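Local coordinates for protein guanylate kinase (Coxiella burnetii, PDB 3TR0) that transfers a phosphate group from ATP to GMP, yielding ADP and GDP, a step probably essential for recycling GMP, at residues A[9-14]-A[102-107]; A[121-126]-A[162-167]. All blocks are in the same frame, centred on the assembly; numbering follows the deposited sequence.

Contact 1. Residues A[9-14]-A[102-107]; sequences LFIISA and LEIDWQ. With 5GP (guanosine-5'-monophosphate), chain D.
L102 enters this contact between two residues of strand 9-13: L102 N donates a hydrogen bond to F10 O, and its own carbonyl receives I12 N at 2.8 Å in an almost straight bond (177°). Such a pair of bonds, reaching residues on both sides of I11, is the signature of parallel pairing. The L102 side chain lies on the same face of the sheet as I11, and its CD1 meets L9 CD1 at 4.1 Å. E103 follows with its CA-H directed at I12 O. Next, I104 N reaches I12 O over 3.3 Å along a bent path (136°). With I104 CG1 set between backbone N and carbonyl carbon (chi1 58°), that branch packs on I11 CG2 at 3.7 Å, whereas CG2 lies over the face of the guanine of GMP, 3.3 Å from its N1. The hydroxyl of S13 donates to I104 O at 2.7 Å, fixing the backbone at I104. D105 is the N-cap of helix 106-115; its OD1 accepts G108 N and also guanine N2, at 3.0 Å, and its OD2 offers the syn lone pair to Q107 NE2. Here, in a P-loop kinase core, the segment running into helix 106-115 becomes one wall of the GMP pocket.

Contact 2. Residues A[121-126]-A[162-167]; sequences SIFILP and KEFDYL
Strands 120-125 and 166-169 run parallel, with I122 opposite Y166 and F123 opposite L167. F123 N donates to Y166 O at 2.9 Å, nearly straight, while Y166 N reaches S121 O at 3.1 Å, lying in the carbonyl plane but bent at the hydrogen (142°). Just before the second strand, D165 folds back on S121: its backbone N meets S121 OG at 3.2 Å, and its carboxylate OD2 takes S121 N on the anti side, somewhat out of the carboxylate plane, at 2.8 Å. A water joins that same OD2 to S121 OG, which R113 also grips, so the buried serine hydroxyl is held from several directions. In an edge-to-face pair, F123, its CG anti to the backbone N (chi1 -159°), brings CD1 over one face of F164, 3.5 Å from CE1, with ring planes 75° apart; F123 CB adds a CH-pi contact. S121 CB comes obliquely to the same ring. On the face of F123 and L167, L167 CD2 packs against F123 CB at 3.8 Å; on the face of I122 and Y166, I122 CG1 meets Y166 CB at 4.2 Å. The pairing completes one edge of the parallel sheet within the chain, as expected of a P-loop NTPase fold.

In the fold
Contact 1 and contact 2 are separate steps across one parallel sheet, with the pairing of strands 9-13 and 120-125 between them and their centres about 9 Å apart. Backbone bonds of I11 and S13 with strand 120-125 join them, and F164 of contact 2 packs on S13 of contact 1. Both are largely buried, yet contact 1 lies close to the centre of the chain (about 4 Å from it, against about 11 Å for contact 2), while contact 2 is nearer the sheet's edge, where R191 and Q194 of the second subunit reach the strand 166-169 region. Their chemistry differs: aliphatic packing and a nucleotide-facing turn at 102-107, against an aromatic pair and a serine-aspartate pair bridged by a water.

Contact 1. Residues A[9-14]-A[102-107]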
ATOM      1  N   LEU A   9       9.999  -0.454  -9.268  1.00 13.94           N
ATOM      2  CA  LEU A   9      11.095  -1.052  -8.523  1.00 12.45           C
ATOM      3  C   LEU A   9      10.726  -1.127  -7.045  1.00 18.60           C
ATOM      4  O   LEU A   9      10.208  -0.172  -6.480  1.00 18.33           O
ATOM      5  CB  LEU A   9      12.364  -0.218  -8.689  1.00 15.13           C
ATOM      6  CG  LEU A   9      12.839   0.021 -10.125  1.00 17.95           C
ATOM      7  CD1 LEU A   9      14.091   0.884 -10.122  1.00 22.15           C
ATOM      8  CD2 LEU A   9      13.099  -1.303 -10.826  1.00 19.28           C
ATOM      9  N   PHE A  10      10.999  -2.269  -6.427  1.00 14.89           N
ATOM     10  CA  PHE A  10      10.743  -2.449  -5.011  1.00 19.01           C
ATOM     11  C   PHE A  10      12.049  -2.746  -4.309  1.00 17.12           C
ATOM     12  O   PHE A  10      12.611  -3.828  -4.466  1.00 16.51           O
ATOM     13  CB  PHE A  10       9.739  -3.578  -4.785  1.00 14.85           C
ATOM     14  CG  PHE A  10       8.359  -3.260  -5.284  1.00 15.23           C
ATOM     15  CD1 PHE A  10       7.446  -2.619  -4.467  1.00 14.28           C
ATOM     16  CD2 PHE A  10       7.983  -3.580  -6.579  1.00 14.60           C
ATOM     17  CE1 PHE A  10       6.177  -2.320  -4.925  1.00 17.68           C
ATOM     18  CE2 PHE A  10       6.718  -3.282  -7.039  1.00 12.37           C
ATOM     19  CZ  PHE A  10       5.814  -2.645  -6.213  1.00 17.31           C
ATOM     20  N   ILE A  11      12.536  -1.767  -3.551  1.00 14.30           N
ATOM     21  CA  ILE A  11      13.820  -1.877  -2.869  1.00 12.52           C
ATOM     22  C   ILE A  11      13.607  -2.569  -1.535  1.00 15.00           C
ATOM     23  O   ILE A  11      12.739  -2.174  -0.764  1.00 14.56           O
ATOM     24  CB  ILE A  11      14.431  -0.484  -2.619  1.00 19.17           C
ATOM     25  CG1 ILE A  11      14.625   0.263  -3.941  1.00 21.06           C
ATOM     26  CG2 ILE A  11      15.756  -0.600  -1.876  1.00 21.42           C
ATOM     27  CD1 ILE A  11      14.761   1.762  -3.781  1.00 22.43           C
ATOM     28  N   ILE A  12      14.396  -3.606  -1.271  1.00 16.38           N
ATOM     29  CA  ILE A  12      14.342  -4.301   0.006  1.00 15.09           C
ATOM     30  C   ILE A  12      15.696  -4.190   0.689  1.00 18.98           C
ATOM     31  O   ILE A  12      16.701  -4.663   0.153  1.00 21.82           O
ATOM     32  CB  ILE A  12      14.043  -5.791  -0.175  1.00 19.03           C
ATOM     33  CG1 ILE A  12      12.918  -5.999  -1.188  1.00 20.60           C
ATOM     34  CG2 ILE A  12      13.691  -6.419   1.159  1.00 20.40           C
ATOM     35  CD1 ILE A  12      11.581  -5.493  -0.712  1.00 18.83           C
ATOM     36  N   SER A  13      15.729  -3.570   1.866  1.00 16.25           N
ATOM     37  CA  SER A  13      16.983  -3.422   2.608  1.00 16.81           C
ATOM     38  C   SER A  13      16.846  -3.957   4.024  1.00 16.66           C
ATOM     39  O   SER A  13      15.759  -3.943   4.598  1.00 15.91           O
ATOM     40  CB  SER A  13      17.432  -1.959   2.643  1.00 18.64           C
ATOM     41  OG  SER A  13      17.546  -1.420   1.335  1.00 19.64           O
ATOM     42  N   ALA A  14      17.957  -4.434   4.580  1.00 16.49           N
ATOM     43  CA  ALA A  14      17.960  -4.984   5.926  1.00 17.61           C
ATOM     44  C   ALA A  14      19.391  -5.242   6.381  1.00 15.94           C
ATOM     45  O   ALA A  14      20.286  -5.421   5.555  1.00 17.29           O
ATOM     46  CB  ALA A  14      17.151  -6.271   5.976  1.00 18.45           C
ATOM     47  N   LEU A 102      14.780  -5.251  -5.768  1.00 14.99           N
ATOM     48  CA  LEU A 102      16.195  -4.939  -5.596  1.00 15.23           C
ATOM     49  C   LEU A 102      16.598  -5.155  -4.142  1.00 21.20           C
ATOM     50  O   LEU A 102      16.189  -4.405  -3.255  1.00 15.81           O
ATOM     51  CB  LEU A 102      16.483  -3.495  -6.012  1.00 17.62           C
ATOM     52  CG  LEU A 102      16.142  -3.100  -7.458  1.00 16.41           C
ATOM     53  CD1 LEU A 102      16.305  -1.599  -7.663  1.00 19.36           C
ATOM     54  CD2 LEU A 102      17.003  -3.870  -8.428  1.00 19.57           C
ATOM     55  N   GLU A 103      17.389  -6.195  -3.898  1.00 14.36           N
ATOM     56  CA  GLU A 103      17.907  -6.445  -2.561  1.00 15.11           C
ATOM     57  C   GLU A 103      19.226  -5.713  -2.444  1.00 22.53           C
ATOM     58  O   GLU A 103      20.275  -6.264  -2.775  1.00 19.03           O
ATOM     59  CB  GLU A 103      18.137  -7.937  -2.344  1.00 21.00           C
ATOM     60  CG  GLU A 103      16.901  -8.796  -2.459  1.00 22.17           C
ATOM     61  CD  GLU A 103      17.217 -10.271  -2.296  1.00 36.33           C
ATOM     62  OE1 GLU A 103      17.900 -10.834  -3.178  1.00 33.38           O
ATOM     63  OE2 GLU A 103      16.793 -10.864  -1.283  1.00 42.73           O
ATOM     64  N   ILE A 104      19.170  -4.462  -2.003  1.00 17.05           N
ATOM     65  CA  ILE A 104      20.346  -3.604  -1.983  1.00 18.38           C
ATOM     66  C   ILE A 104      20.440  -2.860  -0.659  1.00 19.54           C
ATOM     67  O   ILE A 104      19.465  -2.795   0.083  1.00 19.67           O
ATOM     68  CB  ILE A 104      20.323  -2.594  -3.144  1.00 18.19           C
ATOM     69  CG1 ILE A 104      19.059  -1.736  -3.084  1.00 18.68           C
ATOM     70  CG2 ILE A 104      20.394  -3.321  -4.487  1.00 16.59           C
ATOM     71  CD1 ILE A 104      18.950  -0.724  -4.211  1.00 19.24           C
ATOM     72  N   ASP A 105      21.613  -2.305  -0.358  1.00 19.56           N
ATOM     73  CA  ASP A 105      21.814  -1.635   0.924  1.00 21.55           C
ATOM     74  C   ASP A 105      21.278  -0.213   0.883  1.00 17.54           C
ATOM     75  O   ASP A 105      20.705   0.212  -0.122  1.00 19.53           O
ATOM     76  CB  ASP A 105      23.290  -1.645   1.347  1.00 19.04           C
ATOM     77  CG  ASP A 105      24.101  -0.542   0.695  1.00 21.22           C
ATOM     78  OD1 ASP A 105      23.826  -0.206  -0.468  1.00 21.53           O
ATOM     79  OD2 ASP A 105      25.024  -0.008   1.350  1.00 21.86           O
ATOM     80  N   TRP A 106      21.462   0.521   1.976  1.00 18.82           N
ATOM     81  CA  TRP A 106      20.892   1.866   2.082  1.00 24.63           C
ATOM     82  C   TRP A 106      21.510   2.844   1.087  1.00 27.99           C
ATOM     83  O   TRP A 106      20.838   3.767   0.622  1.00 20.67           O
ATOM     84  CB  TRP A 106      20.990   2.407   3.516  1.00 20.67           C
ATOM     85  CG  TRP A 106      22.396   2.670   3.992  1.00 21.36           C
ATOM     86  CD1 TRP A 106      23.177   1.841   4.743  1.00 22.47           C
ATOM     87  CD2 TRP A 106      23.176   3.848   3.754  1.00 19.15           C
ATOM     88  NE1 TRP A 106      24.400   2.427   4.983  1.00 23.40           N
ATOM     89  CE2 TRP A 106      24.424   3.659   4.384  1.00 26.75           C
ATOM     90  CE3 TRP A 106      22.945   5.043   3.064  1.00 30.65           C
ATOM     91  CZ2 TRP A 106      25.430   4.621   4.350  1.00 28.26           C
ATOM     92  CZ3 TRP A 106      23.949   5.995   3.029  1.00 34.30           C
ATOM     93  CH2 TRP A 106      25.175   5.778   3.668  1.00 30.24           C
ATOM     94  N   GLN A 107      22.787   2.640   0.762  1.00 24.41           N
ATOM     95  CA  GLN A 107      23.470   3.482  -0.215  1.00 26.99           C
ATOM     96  C   GLN A 107      22.860   3.296  -1.593  1.00 20.81           C
ATOM     97  O   GLN A 107      22.603   4.263  -2.304  1.00 23.01           O
ATOM     98  CB  GLN A 107      24.959   3.144  -0.279  1.00 28.27           C
ATOM     99  CG  GLN A 107      25.685   3.263   1.046  1.00 28.19           C
ATOM    100  CD  GLN A 107      27.126   2.811   0.949  1.00 30.02           C
ATOM    101  OE1 GLN A 107      28.032   3.624   0.787  1.00 30.60           O
ATOM    102  NE2 GLN A 107      27.344   1.505   1.044  1.00 21.89           N
TER
HETATM  103  P   5GP D 205      26.231 -10.416   1.261  1.00 30.33           P
HETATM  104  O1P 5GP D 205      25.575 -11.443   0.372  1.00 27.75           O
HETATM  105  O2P 5GP D 205      27.706 -10.166   1.091  1.00 26.59           O
HETATM  106  O3P 5GP D 205      25.924 -10.763   2.700  1.00 31.35           O
HETATM  107  O5' 5GP D 205      25.442  -9.040   1.146  1.00 26.25           O
HETATM  108  C5' 5GP D 205      25.982  -7.841   1.677  1.00 26.97           C
HETATM  109  C4' 5GP D 205      25.003  -6.704   1.557  1.00 29.60           C
HETATM  110  O4' 5GP D 205      25.262  -5.971   0.343  1.00 21.49           O
HETATM  111  C3' 5GP D 205      23.543  -7.104   1.429  1.00 30.14           C
HETATM  112  O3' 5GP D 205      22.943  -7.411   2.676  1.00 34.52           O
HETATM  113  C2' 5GP D 205      22.913  -5.902   0.734  1.00 35.69           C
HETATM  114  O2' 5GP D 205      22.563  -4.907   1.684  1.00 33.21           O
HETATM  115  C1' 5GP D 205      24.076  -5.367  -0.110  1.00 25.60           C
HETATM  116  N9  5GP D 205      23.916  -5.660  -1.545  1.00 17.36           N
HETATM  117  C8  5GP D 205      23.823  -6.841  -2.170  1.00 16.77           C
HETATM  118  N7  5GP D 205      23.708  -6.614  -3.503  1.00 15.47           N
HETATM  119  C5  5GP D 205      23.732  -5.274  -3.695  1.00 16.57           C
HETATM  120  C6  5GP D 205      23.654  -4.439  -4.805  1.00 19.68           C
HETATM  121  O6  5GP D 205      23.526  -4.911  -5.961  1.00 25.37           O
HETATM  122  N1  5GP D 205      23.717  -3.114  -4.628  1.00 21.52           N
HETATM  123  C2  5GP D 205      23.850  -2.574  -3.408  1.00 21.04           C
HETATM  124  N2  5GP D 205      23.910  -1.231  -3.243  1.00 16.75           N
HETATM  125  N3  5GP D 205      23.924  -3.356  -2.317  1.00 17.34           N
HETATM  126  C4  5GP D 205      23.872  -4.696  -2.451  1.00 17.59           C

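Contact 2. Residues A[121-126]-A[162-167]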
ATOM      1  N   SER A 121      10.369   1.585  -1.155  1.00 13.69           N
ATOM      2  CA  SER A 121      11.419   0.925  -0.393  1.00 14.88           C
ATOM      3  C   SER A 121      10.876   0.342   0.912  1.00 16.54           C
ATOM      4  O   SER A 121      10.040   0.956   1.582  1.00 14.03           O
ATOM      5  CB  SER A 121      12.599   1.878  -0.148  1.00 18.26           C
ATOM      6  OG  SER A 121      12.199   3.025   0.578  1.00 18.81           O
ATOM      7  N   ILE A 122      11.344  -0.859   1.244  1.00 16.08           N
ATOM      8  CA  ILE A 122      10.897  -1.592   2.423  1.00 14.42           C
ATOM      9  C   ILE A 122      12.113  -1.988   3.253  1.00 13.53           C
ATOM     10  O   ILE A 122      13.066  -2.565   2.724  1.00 16.98           O
ATOM     11  CB  ILE A 122      10.175  -2.894   2.019  1.00 14.51           C
ATOM     12  CG1 ILE A 122       9.041  -2.600   1.038  1.00 18.89           C
ATOM     13  CG2 ILE A 122       9.686  -3.646   3.255  1.00 13.57           C
ATOM     14  CD1 ILE A 122       8.484  -3.839   0.353  1.00 17.50           C
ATOM     15  N   PHE A 123      12.085  -1.682   4.546  1.00 13.59           N
ATOM     16  CA  PHE A 123      13.174  -2.069   5.434  1.00 12.93           C
ATOM     17  C   PHE A 123      12.742  -3.227   6.324  1.00 21.23           C
ATOM     18  O   PHE A 123      11.723  -3.149   7.006  1.00 19.18           O
ATOM     19  CB  PHE A 123      13.636  -0.884   6.288  1.00 15.54           C
ATOM     20  CG  PHE A 123      15.028  -1.048   6.842  1.00 16.04           C
ATOM     21  CD1 PHE A 123      16.113  -0.475   6.198  1.00 17.75           C
ATOM     22  CD2 PHE A 123      15.249  -1.790   7.987  1.00 20.40           C
ATOM     23  CE1 PHE A 123      17.397  -0.624   6.697  1.00 14.35           C
ATOM     24  CE2 PHE A 123      16.530  -1.948   8.488  1.00 18.17           C
ATOM     25  CZ  PHE A 123      17.603  -1.368   7.837  1.00 15.47           C
ATOM     26  N   ILE A 124      13.516  -4.308   6.313  1.00 10.12           N
ATOM     27  CA  ILE A 124      13.206  -5.461   7.139  1.00 12.88           C
ATOM     28  C   ILE A 124      13.953  -5.375   8.465  1.00 21.13           C
ATOM     29  O   ILE A 124      15.182  -5.297   8.489  1.00 19.67           O
ATOM     30  CB  ILE A 124      13.592  -6.782   6.442  1.00 19.37           C
ATOM     31  CG1 ILE A 124      13.004  -6.847   5.031  1.00 21.63           C
ATOM     32  CG2 ILE A 124      13.141  -7.972   7.273  1.00 17.79           C
ATOM     33  CD1 ILE A 124      11.503  -6.802   4.993  1.00 22.43           C
ATOM     34  N   LEU A 125      13.203  -5.385   9.563  1.00 18.26           N
ATOM     35  CA  LEU A 125      13.781  -5.309  10.899  1.00 17.92           C
ATOM     36  C   LEU A 125      13.807  -6.680  11.551  1.00 13.75           C
ATOM     37  O   LEU A 125      12.867  -7.459  11.408  1.00 18.83           O
ATOM     38  CB  LEU A 125      12.957  -4.363  11.779  1.00 16.80           C
ATOM     39  CG  LEU A 125      12.893  -2.901  11.349  1.00 21.10           C
ATOM     40  CD1 LEU A 125      11.767  -2.179  12.093  1.00 26.74           C
ATOM     41  CD2 LEU A 125      14.228  -2.229  11.589  1.00 21.62           C
ATOM     42  N   PRO A 126      14.891  -6.983  12.283  1.00 19.78           N
ATOM     43  CA  PRO A 126      14.914  -8.198  13.095  1.00 16.72           C
ATOM     44  C   PRO A 126      14.103  -7.942  14.357  1.00 17.44           C
ATOM     45  O   PRO A 126      13.888  -6.782  14.697  1.00 24.07           O
ATOM     46  CB  PRO A 126      16.398  -8.344  13.448  1.00 18.75           C
ATOM     47  CG  PRO A 126      16.894  -6.939  13.508  1.00 18.83           C
ATOM     48  CD  PRO A 126      16.120  -6.186  12.436  1.00 20.62           C
ATOM     49  N   LYS A 162      14.832   5.310   8.527  1.00 24.42           N
ATOM     50  CA  LYS A 162      13.970   6.473   8.320  1.00 26.06           C
ATOM     51  C   LYS A 162      13.857   6.897   6.858  1.00 28.07           C
ATOM     52  O   LYS A 162      13.012   7.718   6.509  1.00 31.37           O
ATOM     53  CB  LYS A 162      14.467   7.658   9.146  1.00 36.91           C
ATOM     54  CG  LYS A 162      14.362   7.460  10.645  1.00 36.07           C
ATOM     55  CD  LYS A 162      15.006   8.620  11.382  1.00 36.63           C
ATOM     56  CE  LYS A 162      14.901   8.443  12.883  1.00 29.62           C
ATOM     57  NZ  LYS A 162      13.488   8.508  13.349  1.00 28.40           N
ATOM     58  N   GLU A 163      14.716   6.347   6.010  1.00 20.80           N
ATOM     59  CA  GLU A 163      14.726   6.703   4.598  1.00 19.30           C
ATOM     60  C   GLU A 163      13.775   5.826   3.787  1.00 22.62           C
ATOM     61  O   GLU A 163      13.617   6.011   2.579  1.00 23.33           O
ATOM     62  CB  GLU A 163      16.155   6.611   4.051  1.00 25.18           C
ATOM     63  CG  GLU A 163      17.115   7.546   4.776  1.00 24.74           C
ATOM     64  CD  GLU A 163      18.568   7.274   4.471  1.00 27.89           C
ATOM     65  OE1 GLU A 163      18.865   6.678   3.415  1.00 27.09           O
ATOM     66  OE2 GLU A 163      19.422   7.660   5.297  1.00 31.91           O
ATOM     67  N   PHE A 164      13.128   4.882   4.461  1.00 17.57           N
ATOM     68  CA  PHE A 164      12.331   3.868   3.774  1.00 15.27           C
ATOM     69  C   PHE A 164      10.835   4.113   3.912  1.00 13.95           C
ATOM     70  O   PHE A 164      10.393   4.728   4.875  1.00 16.79           O
ATOM     71  CB  PHE A 164      12.719   2.473   4.269  1.00 16.04           C
ATOM     72  CG  PHE A 164      14.084   2.053   3.821  1.00 13.02           C
ATOM     73  CD1 PHE A 164      15.211   2.593   4.414  1.00 19.68           C
ATOM     74  CD2 PHE A 164      14.244   1.155   2.781  1.00 14.65           C
ATOM     75  CE1 PHE A 164      16.474   2.239   3.985  1.00 15.82           C
ATOM     76  CE2 PHE A 164      15.510   0.797   2.347  1.00 15.02           C
ATOM     77  CZ  PHE A 164      16.624   1.339   2.955  1.00 18.89           C
ATOM     78  N   ASP A 165      10.066   3.632   2.939  1.00 17.94           N
ATOM     79  CA  ASP A 165       8.618   3.853   2.921  1.00 20.44           C
ATOM     80  C   ASP A 165       7.857   2.952   3.891  1.00 19.31           C
ATOM     81  O   ASP A 165       6.840   3.353   4.457  1.00 22.51           O
ATOM     82  CB  ASP A 165       8.073   3.643   1.507  1.00 14.44           C
ATOM     83  CG  ASP A 165       8.705   4.574   0.495  1.00 21.39           C
ATOM     84  OD1 ASP A 165       8.677   5.801   0.711  1.00 21.06           O
ATOM     85  OD2 ASP A 165       9.237   4.078  -0.512  1.00 22.47           O
ATOM     86  N   TYR A 166       8.336   1.726   4.059  1.00 13.41           N
ATOM     87  CA  TYR A 166       7.659   0.730   4.879  1.00 10.49           C
ATOM     88  C   TYR A 166       8.659   0.054   5.786  1.00 12.55           C
ATOM     89  O   TYR A 166       9.829  -0.089   5.423  1.00 16.16           O
ATOM     90  CB  TYR A 166       7.019  -0.340   3.989  1.00 11.71           C
ATOM     91  CG  TYR A 166       5.955   0.206   3.063  1.00 14.60           C
ATOM     92  CD1 TYR A 166       4.650   0.390   3.504  1.00 12.59           C
ATOM     93  CD2 TYR A 166       6.259   0.546   1.758  1.00 16.67           C
ATOM     94  CE1 TYR A 166       3.670   0.901   2.654  1.00 12.21           C
ATOM     95  CE2 TYR A 166       5.295   1.055   0.903  1.00 19.33           C
ATOM     96  CZ  TYR A 166       4.005   1.230   1.356  1.00 19.44           C
ATOM     97  OH  TYR A 166       3.052   1.734   0.500  1.00 17.48           O
ATOM     98  N   LEU A 167       8.191  -0.365   6.957  1.00 16.06           N
ATOM     99  CA  LEU A 167       8.987  -1.190   7.857  1.00 14.60           C
ATOM    100  C   LEU A 167       8.262  -2.508   8.107  1.00 16.18           C
ATOM    101  O   LEU A 167       7.074  -2.521   8.423  1.00 17.21           O
ATOM    102  CB  LEU A 167       9.227  -0.470   9.191  1.00 12.08           C
ATOM    103  CG  LEU A 167       9.795   0.948   9.154  1.00 19.43           C
ATOM    104  CD1 LEU A 167       9.964   1.464  10.576  1.00 22.14           C
ATOM    105  CD2 LEU A 167      11.125   0.994   8.413  1.00 16.67           C
TER
HETATM  106  O   HOH W   1      11.629   5.014  -1.298  0.86 21.00           O